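Local coordinates for protein alkaline serine protease (Pseudoalteromonas sp., PDB 1Y9Z) that probably hydrolyses peptide bonds as a subtilisin-like serine protease of a cold-adapted Antarctic bacterium, at residues A[4-8]-A[201-205]; A[52-56]-A[95-100]; A[399-405]-A[416-420]. All coordinates share one frame; numbering follows the deposited sequence.

Interaction 1 is the buried contact, near the centre of the chain. Interactions 2 and 3 are partly buried and lie farther out. Interaction 1 is mostly indole packing with one indole-to-carbonyl hydrogen bond. Interaction 2 is richer in side-chain bonds to backbone carbonyls, and its lysine sits among loop oxygens. Interaction 3 combines a backbone bridge with waters and a calcium ion. Interactions 1 and 3 touch, where P201 packs against M418, so both adjoin the end of strand 196-201. Interaction 2 stands apart, its centre about 26 Å from that of interaction 1 and about 33 Å from that of interaction 3. It includes a residue of the phenylmethanesulfonic acid pocket.

Interaction 1: residues A[4-8]-A[201-205]; sequences TPWGQ and PGEAI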
loop_
_atom_site.group_PDB
_atom_site.type_symbol
_atom_site.label_atom_id
_atom_site.label_comp_id
_atom_site.label_asym_id
_atom_site.label_seq_id
_atom_site.Cartn_x
_atom_site.Cartn_y
_atom_site.Cartn_z
ATOM N N THR A 4 4.557 10.501 -7.485
ATOM C CA THR A 4 5.298 9.269 -7.266
ATOM C C THR A 4 5.151 8.945 -5.780
ATOM O O THR A 4 5.790 9.577 -4.935
ATOM C CB THR A 4 6.798 9.434 -7.596
ATOM O OG1 THR A 4 6.955 9.730 -8.990
ATOM C CG2 THR A 4 7.558 8.156 -7.276
ATOM N N PRO A 5 4.292 7.969 -5.439
ATOM C CA PRO A 5 4.103 7.605 -4.029
ATOM C C PRO A 5 5.429 7.223 -3.381
ATOM O O PRO A 5 6.304 6.658 -4.040
ATOM C CB PRO A 5 3.110 6.443 -4.098
ATOM C CG PRO A 5 3.373 5.845 -5.450
ATOM C CD PRO A 5 3.535 7.067 -6.322
ATOM N N TRP A 6 5.572 7.531 -2.094
ATOM C CA TRP A 6 6.815 7.251 -1.379
ATOM C C TRP A 6 7.331 5.828 -1.543
ATOM O O TRP A 6 8.536 5.616 -1.661
ATOM C CB TRP A 6 6.678 7.576 0.117
ATOM C CG TRP A 6 5.818 6.626 0.909
ATOM C CD1 TRP A 6 4.475 6.729 1.145
ATOM C CD2 TRP A 6 6.253 5.438 1.583
ATOM N NE1 TRP A 6 4.049 5.681 1.929
ATOM C CE2 TRP A 6 5.119 4.873 2.211
ATOM C CE3 TRP A 6 7.492 4.796 1.719
ATOM C CZ2 TRP A 6 5.187 3.694 2.965
ATOM C CZ3 TRP A 6 7.560 3.621 2.471
ATOM C CH2 TRP A 6 6.412 3.086 3.083
ATOM N N GLY A 7 6.426 4.856 -1.562
ATOM C CA GLY A 7 6.841 3.473 -1.705
ATOM C C GLY A 7 7.637 3.214 -2.970
ATOM O O GLY A 7 8.594 2.436 -2.968
ATOM N N GLN A 8 7.243 3.864 -4.062
ATOM C CA GLN A 8 7.931 3.691 -5.336
ATOM C C GLN A 8 9.378 4.156 -5.259
ATOM O O GLN A 8 10.271 3.541 -5.840
ATOM C CB GLN A 8 7.216 4.473 -6.440
ATOM C CG GLN A 8 5.807 3.988 -6.759
ATOM C CD GLN A 8 5.764 2.533 -7.172
ATOM O OE1 GLN A 8 6.648 2.051 -7.882
ATOM N NE2 GLN A 8 4.720 1.827 -6.745
ATOM N N PRO A 201 6.692 -1.309 1.230
ATOM C CA PRO A 201 5.847 -0.200 1.687
ATOM C C PRO A 201 4.413 -0.699 1.892
ATOM O O PRO A 201 3.810 -1.241 0.962
ATOM C CB PRO A 201 5.954 0.800 0.539
ATOM C CG PRO A 201 7.347 0.551 0.008
ATOM C CD PRO A 201 7.420 -0.954 -0.001
ATOM N N GLY A 202 3.869 -0.518 3.096
ATOM C CA GLY A 202 2.523 -0.999 3.371
ATOM C C GLY A 202 1.610 -0.129 4.221
ATOM O O GLY A 202 0.509 -0.555 4.570
ATOM N N GLU A 203 2.054 1.071 4.576
ATOM C CA GLU A 203 1.225 1.985 5.360
ATOM C C GLU A 203 1.066 3.258 4.540
ATOM O O GLU A 203 2.050 3.817 4.058
ATOM C CB GLU A 203 1.887 2.312 6.704
ATOM C CG GLU A 203 1.164 3.368 7.556
ATOM C CD GLU A 203 -0.209 2.934 8.060
ATOM O OE1 GLU A 203 -0.470 1.716 8.164
ATOM O OE2 GLU A 203 -1.032 3.819 8.379
ATOM N N ALA A 204 -0.177 3.698 4.370
ATOM C CA ALA A 204 -0.471 4.909 3.606
ATOM C C ALA A 204 0.080 4.797 2.188
ATOM O O ALA A 204 0.922 5.596 1.768
ATOM C CB ALA A 204 0.123 6.133 4.309
ATOM N N ILE A 205 -0.404 3.797 1.456
ATOM C CA ILE A 205 0.030 3.562 0.085
ATOM C C ILE A 205 -1.007 4.088 -0.908
ATOM O O ILE A 205 -2.121 3.572 -0.994
ATOM C CB ILE A 205 0.255 2.047 -0.178
ATOM C CG1 ILE A 205 1.259 1.481 0.838
ATOM C CG2 ILE A 205 0.737 1.827 -1.604
ATOM C CD1 ILE A 205 2.585 2.226 0.903
#
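The indole of W6 has P201 over one face. CB of P201 stands 3.9 Å from the centroid of the W6 six-membered ring, a CH-pi contact. At the indole edge, in its plane, lies the carbonyl oxygen of E203, with E203 O 3.3 Å from W6 CZ2. The oxygen of A204 also lies near the ring plane and accepts a hydrogen bond from the indole, W6 NE1 to A204 O, 3.1 Å. That bond is bent, with an N-H...O angle of 148°, and the donor sits above the carbonyl plane of A204. CD1 of I205 meets the ring obliquely, 3.6 Å from W6 CZ2. CG of W6 lies between its backbone N and carbonyl carbon (chi1 72°), which carries the indole across to the 201-205 loop. Within the subtilisin-like alpha/beta domain, the contact joins helix 6-10 to the loop after strand 196-201 of the main sheet. G7 is the close backbone point, with G7 CA 3.4 Å from P201 CG. A CB on G7 would run into the ring of P201. F10, one turn on, meets W6 edge-to-face. P201 and I205 also pack on H374 of helix 368-385.

Interaction 2: residues A[52-56]-A[95-100]; sequences GTGNW and IVKVFN. With PMS (phenylmethanesulfonic acid), chain H.
G52 begins the contact with its carbonyl. The amide of N100 reaches it in a nearly straight hydrogen bond, N100 ND2 to G52 O, 2.8 Å and 172°, with the acceptor in the amide plane. The other branch of that amide lies against the T53 backbone, N100 OD1 being 3.2 Å from T53 CA. T53 is held by its hydroxyl and by its own carbonyl. The hydroxyl donates to the strand, T53 OG1 to K97 O, 2.7 Å. The carbonyl takes the ammonium of K97, with K97 NZ 2.9 Å from T53 O. The lysine chain is fully extended from CG anti to the backbone N (chi1 -177°), and its methylenes pass alongside T53. Q58 O also accepts from K97 NZ, so two loop carbonyls hold the ammonium, and N55 O adds a weak third bond, 3.4 Å from K97 NZ. W56 closes the segment by packing on I95, W56 CE3 to I95 CB, 3.5 Å, the two side chains crossing at about a right angle. On strand 92-100, F99 leaves the backbone away from the loop, and its ring is part of the phenylmethanesulfonic acid pocket, F99 CZ being 3.6 Å from C4 of the ligand. The loop runs between strand 44-47 and helix 65-74. W56 and I95 share V45 of strand 44-47, while V96 packs on helix 110-119.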
loop_
_atom_site.group_PDB
_atom_site.type_symbol
_atom_site.label_atom_id
_atom_site.label_comp_id
_atom_site.label_asym_id
_atom_site.label_seq_id
_atom_site.Cartn_x
_atom_site.Cartn_y
_atom_site.Cartn_z
ATOM N N GLY A 52 -17.335 -17.824 -12.080
ATOM C CA GLY A 52 -17.833 -17.287 -10.827
ATOM C C GLY A 52 -17.521 -15.838 -10.506
ATOM O O GLY A 52 -18.039 -15.305 -9.526
ATOM N N THR A 53 -16.696 -15.186 -11.319
ATOM C CA THR A 53 -16.330 -13.799 -11.039
ATOM C C THR A 53 -16.487 -12.807 -12.190
ATOM O O THR A 53 -15.860 -11.748 -12.189
ATOM C CB THR A 53 -14.877 -13.719 -10.525
ATOM O OG1 THR A 53 -14.000 -14.340 -11.474
ATOM C CG2 THR A 53 -14.747 -14.431 -9.184
ATOM N N GLY A 54 -17.323 -13.141 -13.166
ATOM C CA GLY A 54 -17.540 -12.240 -14.287
ATOM C C GLY A 54 -16.307 -11.932 -15.117
ATOM O O GLY A 54 -15.523 -12.824 -15.436
ATOM N N ASN A 55 -16.138 -10.663 -15.475
ATOM C CA ASN A 55 -14.999 -10.244 -16.283
ATOM C C ASN A 55 -13.836 -9.773 -15.423
ATOM O O ASN A 55 -14.016 -8.984 -14.493
ATOM C CB ASN A 55 -15.406 -9.126 -17.247
ATOM C CG ASN A 55 -16.408 -9.590 -18.286
ATOM O OD1 ASN A 55 -16.224 -10.631 -18.918
ATOM N ND2 ASN A 55 -17.468 -8.814 -18.474
ATOM N N TRP A 56 -12.638 -10.253 -15.744
ATOM C CA TRP A 56 -11.448 -9.881 -14.992
ATOM C C TRP A 56 -11.177 -8.385 -15.079
ATOM O O TRP A 56 -10.598 -7.799 -14.162
ATOM C CB TRP A 56 -10.223 -10.652 -15.502
ATOM C CG TRP A 56 -9.836 -10.357 -16.928
ATOM C CD1 TRP A 56 -10.199 -11.064 -18.043
ATOM C CD2 TRP A 56 -9.009 -9.280 -17.388
ATOM N NE1 TRP A 56 -9.644 -10.495 -19.165
ATOM C CE2 TRP A 56 -8.911 -9.399 -18.793
ATOM C CE3 TRP A 56 -8.340 -8.226 -16.750
ATOM C CZ2 TRP A 56 -8.170 -8.503 -19.571
ATOM C CZ3 TRP A 56 -7.602 -7.334 -17.526
ATOM C CH2 TRP A 56 -7.524 -7.480 -18.922
ATOM N N ILE A 95 -4.290 -11.125 -15.446
ATOM C CA ILE A 95 -5.214 -11.008 -14.335
ATOM C C ILE A 95 -6.102 -12.230 -14.137
ATOM O O ILE A 95 -6.721 -12.725 -15.080
ATOM C CB ILE A 95 -6.142 -9.777 -14.529
ATOM C CG1 ILE A 95 -5.307 -8.515 -14.781
ATOM C CG2 ILE A 95 -7.043 -9.598 -13.313
ATOM C CD1 ILE A 95 -4.341 -8.158 -13.666
ATOM N N VAL A 96 -6.138 -12.727 -12.905
ATOM C CA VAL A 96 -7.012 -13.839 -12.554
ATOM C C VAL A 96 -7.829 -13.289 -11.390
ATOM O O VAL A 96 -7.299 -13.028 -10.307
ATOM C CB VAL A 96 -6.234 -15.094 -12.110
ATOM C CG1 VAL A 96 -7.214 -16.168 -11.641
ATOM C CG2 VAL A 96 -5.409 -15.634 -13.273
ATOM N N LYS A 97 -9.117 -13.080 -11.637
ATOM C CA LYS A 97 -10.029 -12.522 -10.644
ATOM C C LYS A 97 -10.686 -13.615 -9.805
ATOM O O LYS A 97 -11.545 -14.352 -10.294
ATOM C CB LYS A 97 -11.099 -11.691 -11.363
ATOM C CG LYS A 97 -12.081 -10.973 -10.456
ATOM C CD LYS A 97 -13.124 -10.253 -11.298
ATOM C CE LYS A 97 -14.219 -9.632 -10.457
ATOM N NZ LYS A 97 -15.299 -9.081 -11.328
ATOM N N VAL A 98 -10.283 -13.711 -8.541
ATOM C CA VAL A 98 -10.837 -14.719 -7.643
ATOM C C VAL A 98 -11.832 -14.134 -6.643
ATOM O O VAL A 98 -12.568 -14.875 -5.992
ATOM C CB VAL A 98 -9.719 -15.453 -6.857
ATOM C CG1 VAL A 98 -8.804 -16.192 -7.825
ATOM C CG2 VAL A 98 -8.924 -14.459 -6.017
ATOM N N PHE A 99 -11.859 -12.809 -6.525
ATOM C CA PHE A 99 -12.768 -12.147 -5.592
ATOM C C PHE A 99 -13.840 -11.284 -6.235
ATOM O O PHE A 99 -13.576 -10.547 -7.189
ATOM C CB PHE A 99 -12.005 -11.233 -4.626
ATOM C CG PHE A 99 -11.043 -11.945 -3.725
ATOM C CD1 PHE A 99 -9.673 -11.770 -3.883
ATOM C CD2 PHE A 99 -11.501 -12.763 -2.699
ATOM C CE1 PHE A 99 -8.769 -12.400 -3.028
ATOM C CE2 PHE A 99 -10.606 -13.397 -1.840
ATOM C CZ PHE A 99 -9.238 -13.213 -2.006
ATOM N N ASN A 100 -15.052 -11.382 -5.694
ATOM C CA ASN A 100 -16.166 -10.549 -6.122
ATOM C C ASN A 100 -16.357 -9.633 -4.919
ATOM O O ASN A 100 -15.705 -9.816 -3.889
ATOM C CB ASN A 100 -17.447 -11.360 -6.336
ATOM C CG ASN A 100 -17.392 -12.231 -7.572
ATOM O OD1 ASN A 100 -16.982 -11.785 -8.644
ATOM N ND2 ASN A 100 -17.823 -13.479 -7.432
HETATM C C PMS H . -5.570 -8.633 2.719
HETATM S S PMS H . -3.802 -8.746 2.352
HETATM C C1 PMS H . -6.408 -9.786 2.111
HETATM C C2 PMS H . -6.612 -10.971 2.907
HETATM C C3 PMS H . -7.381 -12.059 2.384
HETATM C C4 PMS H . -7.930 -11.916 1.050
HETATM C C5 PMS H . -7.734 -10.756 0.263
HETATM C C6 PMS H . -6.974 -9.644 0.744
HETATM O O2S PMS H . -3.442 -10.160 2.359
HETATM O O1S PMS H . -3.049 -8.035 3.358
#

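Interaction 3: residues A[399-405]-A[416-420]; sequences NATADDL and YGMIN. With CA (calcium ion), chain D.
D403 and M418 form a single antiparallel bridge, a hydrogen-bonded pair that ties the segment after helix 391-401 to the loop before helix 421-430. The bridge closes the loop that holds a calcium ion in this subtilisin-like domain. D403 N donates to M418 O at 2.8 Å, and M418 N returns to D403 O at 2.9 Å. The tight part lies around G417. Its CA sits 3.1 Å from D403 O in a CA-H...O contact, and a CB there would clash with that oxygen. L405 packs beside it, with L405 CD1 3.7 Å from M418 N, and both L405 and M418 rest on V180 and L184. The looser side is polar and watery. N420 ND2 reaches D403 OD2 at 3.2 Å on the syn side, and weakly D403 OD1. CG of N420 is anti to the backbone N (chi1 -171°), which brings its amide toward D403. The carboxylate and amide planes stand 76° apart. With an alanine in place of D403, N420 ND2 would probably lose its carboxylate partner and the amide be less firmly held. The other end of that amide, N420 OD1, caps A423 N of the next helix. One water bridges N420 N and T401 OG1, which also bonds A397 O. Y416 leans obliquely on CB of N399. Calcium is bound by V407, G409, D411, a water shared with L405 N, D404 OD1, and L405 O at 2.2 Å.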
loop_
_atom_site.group_PDB
_atom_site.type_symbol
_atom_site.label_atom_id
_atom_site.label_comp_id
_atom_site.label_asym_id
_atom_site.label_seq_id
_atom_site.Cartn_x
_atom_site.Cartn_y
_atom_site.Cartn_z
ATOM N N ASN A 399 16.628 -11.308 -1.265
ATOM C CA ASN A 399 16.911 -11.474 0.156
ATOM C C ASN A 399 18.326 -11.037 0.515
ATOM O O ASN A 399 18.549 -10.390 1.539
ATOM C CB ASN A 399 16.715 -12.937 0.554
ATOM C CG ASN A 399 15.263 -13.359 0.516
ATOM O OD1 ASN A 399 14.951 -14.549 0.425
ATOM N ND2 ASN A 399 14.366 -12.388 0.598
ATOM N N ALA A 400 19.282 -11.390 -0.337
ATOM C CA ALA A 400 20.678 -11.051 -0.095
ATOM C C ALA A 400 20.967 -9.556 -0.171
ATOM O O ALA A 400 21.934 -9.081 0.423
ATOM C CB ALA A 400 21.565 -11.795 -1.081
ATOM N N THR A 401 20.131 -8.814 -0.892
ATOM C CA THR A 401 20.352 -7.382 -1.049
ATOM C C THR A 401 19.353 -6.474 -0.343
ATOM O O THR A 401 19.435 -5.253 -0.466
ATOM C CB THR A 401 20.382 -6.994 -2.537
ATOM O OG1 THR A 401 19.115 -7.292 -3.136
ATOM C CG2 THR A 401 21.476 -7.765 -3.262
ATOM N N ALA A 402 18.415 -7.058 0.393
ATOM C CA ALA A 402 17.431 -6.259 1.113
ATOM C C ALA A 402 18.135 -5.452 2.201
ATOM O O ALA A 402 19.142 -5.895 2.756
ATOM C CB ALA A 402 16.376 -7.167 1.732
ATOM N N ASP A 403 17.614 -4.264 2.494
ATOM C CA ASP A 403 18.205 -3.417 3.525
ATOM C C ASP A 403 17.702 -3.843 4.900
ATOM O O ASP A 403 16.522 -3.697 5.214
ATOM C CB ASP A 403 17.861 -1.944 3.276
ATOM C CG ASP A 403 18.343 -1.452 1.923
ATOM O OD1 ASP A 403 19.497 -1.753 1.554
ATOM O OD2 ASP A 403 17.570 -0.755 1.232
ATOM N N ASP A 404 18.612 -4.367 5.715
ATOM C CA ASP A 404 18.286 -4.839 7.057
ATOM C C ASP A 404 17.554 -3.773 7.869
ATOM O O ASP A 404 18.008 -2.633 7.964
ATOM C CB ASP A 404 19.576 -5.253 7.773
ATOM C CG ASP A 404 19.322 -6.074 9.022
ATOM O OD1 ASP A 404 18.148 -6.345 9.342
ATOM O OD2 ASP A 404 20.309 -6.452 9.688
ATOM N N LEU A 405 16.417 -4.153 8.445
ATOM C CA LEU A 405 15.612 -3.245 9.258
ATOM C C LEU A 405 15.502 -3.789 10.678
ATOM O O LEU A 405 15.848 -4.938 10.935
ATOM C CB LEU A 405 14.201 -3.109 8.674
ATOM C CG LEU A 405 14.025 -2.642 7.228
ATOM C CD1 LEU A 405 12.534 -2.546 6.910
ATOM C CD2 LEU A 405 14.696 -1.293 7.031
ATOM N N TYR A 416 14.310 -10.110 5.951
ATOM C CA TYR A 416 15.661 -9.641 5.665
ATOM C C TYR A 416 15.717 -8.122 5.538
ATOM O O TYR A 416 16.799 -7.538 5.472
ATOM C CB TYR A 416 16.193 -10.302 4.392
ATOM C CG TYR A 416 16.525 -11.762 4.589
ATOM C CD1 TYR A 416 17.556 -12.151 5.448
ATOM C CD2 TYR A 416 15.793 -12.758 3.947
ATOM C CE1 TYR A 416 17.847 -13.495 5.661
ATOM C CE2 TYR A 416 16.075 -14.107 4.155
ATOM C CZ TYR A 416 17.102 -14.467 5.014
ATOM O OH TYR A 416 17.367 -15.800 5.234
ATOM N N GLY A 417 14.553 -7.482 5.508
ATOM C CA GLY A 417 14.526 -6.034 5.413
ATOM C C GLY A 417 13.769 -5.481 4.225
ATOM O O GLY A 417 12.977 -6.178 3.592
ATOM N N MET A 418 14.028 -4.213 3.922
ATOM C CA MET A 418 13.369 -3.532 2.815
ATOM C C MET A 418 13.945 -3.949 1.470
ATOM O O MET A 418 15.161 -3.919 1.270
ATOM C CB MET A 418 13.510 -2.017 2.981
ATOM C CG MET A 418 12.698 -1.217 1.983
ATOM S SD MET A 418 10.930 -1.413 2.264
ATOM C CE MET A 418 10.385 0.292 2.210
ATOM N N ILE A 419 13.072 -4.337 0.547
ATOM C CA ILE A 419 13.510 -4.749 -0.779
ATOM C C ILE A 419 14.268 -3.591 -1.435
ATOM O O ILE A 419 13.908 -2.426 -1.267
ATOM C CB ILE A 419 12.303 -5.179 -1.649
ATOM C CG1 ILE A 419 12.797 -5.795 -2.958
ATOM C CG2 ILE A 419 11.379 -3.989 -1.894
ATOM C CD1 ILE A 419 11.732 -6.563 -3.712
ATOM N N ASN A 420 15.325 -3.926 -2.169
ATOM C CA ASN A 420 16.167 -2.929 -2.827
ATOM C C ASN A 420 16.406 -3.342 -4.275
ATOM O O ASN A 420 17.257 -4.187 -4.554
ATOM C CB ASN A 420 17.506 -2.826 -2.088
ATOM C CG ASN A 420 18.353 -1.665 -2.567
ATOM O OD1 ASN A 420 18.457 -1.410 -3.763
ATOM N ND2 ASN A 420 18.975 -0.961 -1.627
HETATM CA CA CA D . 16.524 -7.084 10.845
HETATM O O HOH W 1 16.449 -6.580 -2.425
HETATM O O HOH W 2 15.528 -0.287 -0.393
HETATM O O HOH W 3 15.227 -7.043 8.813
#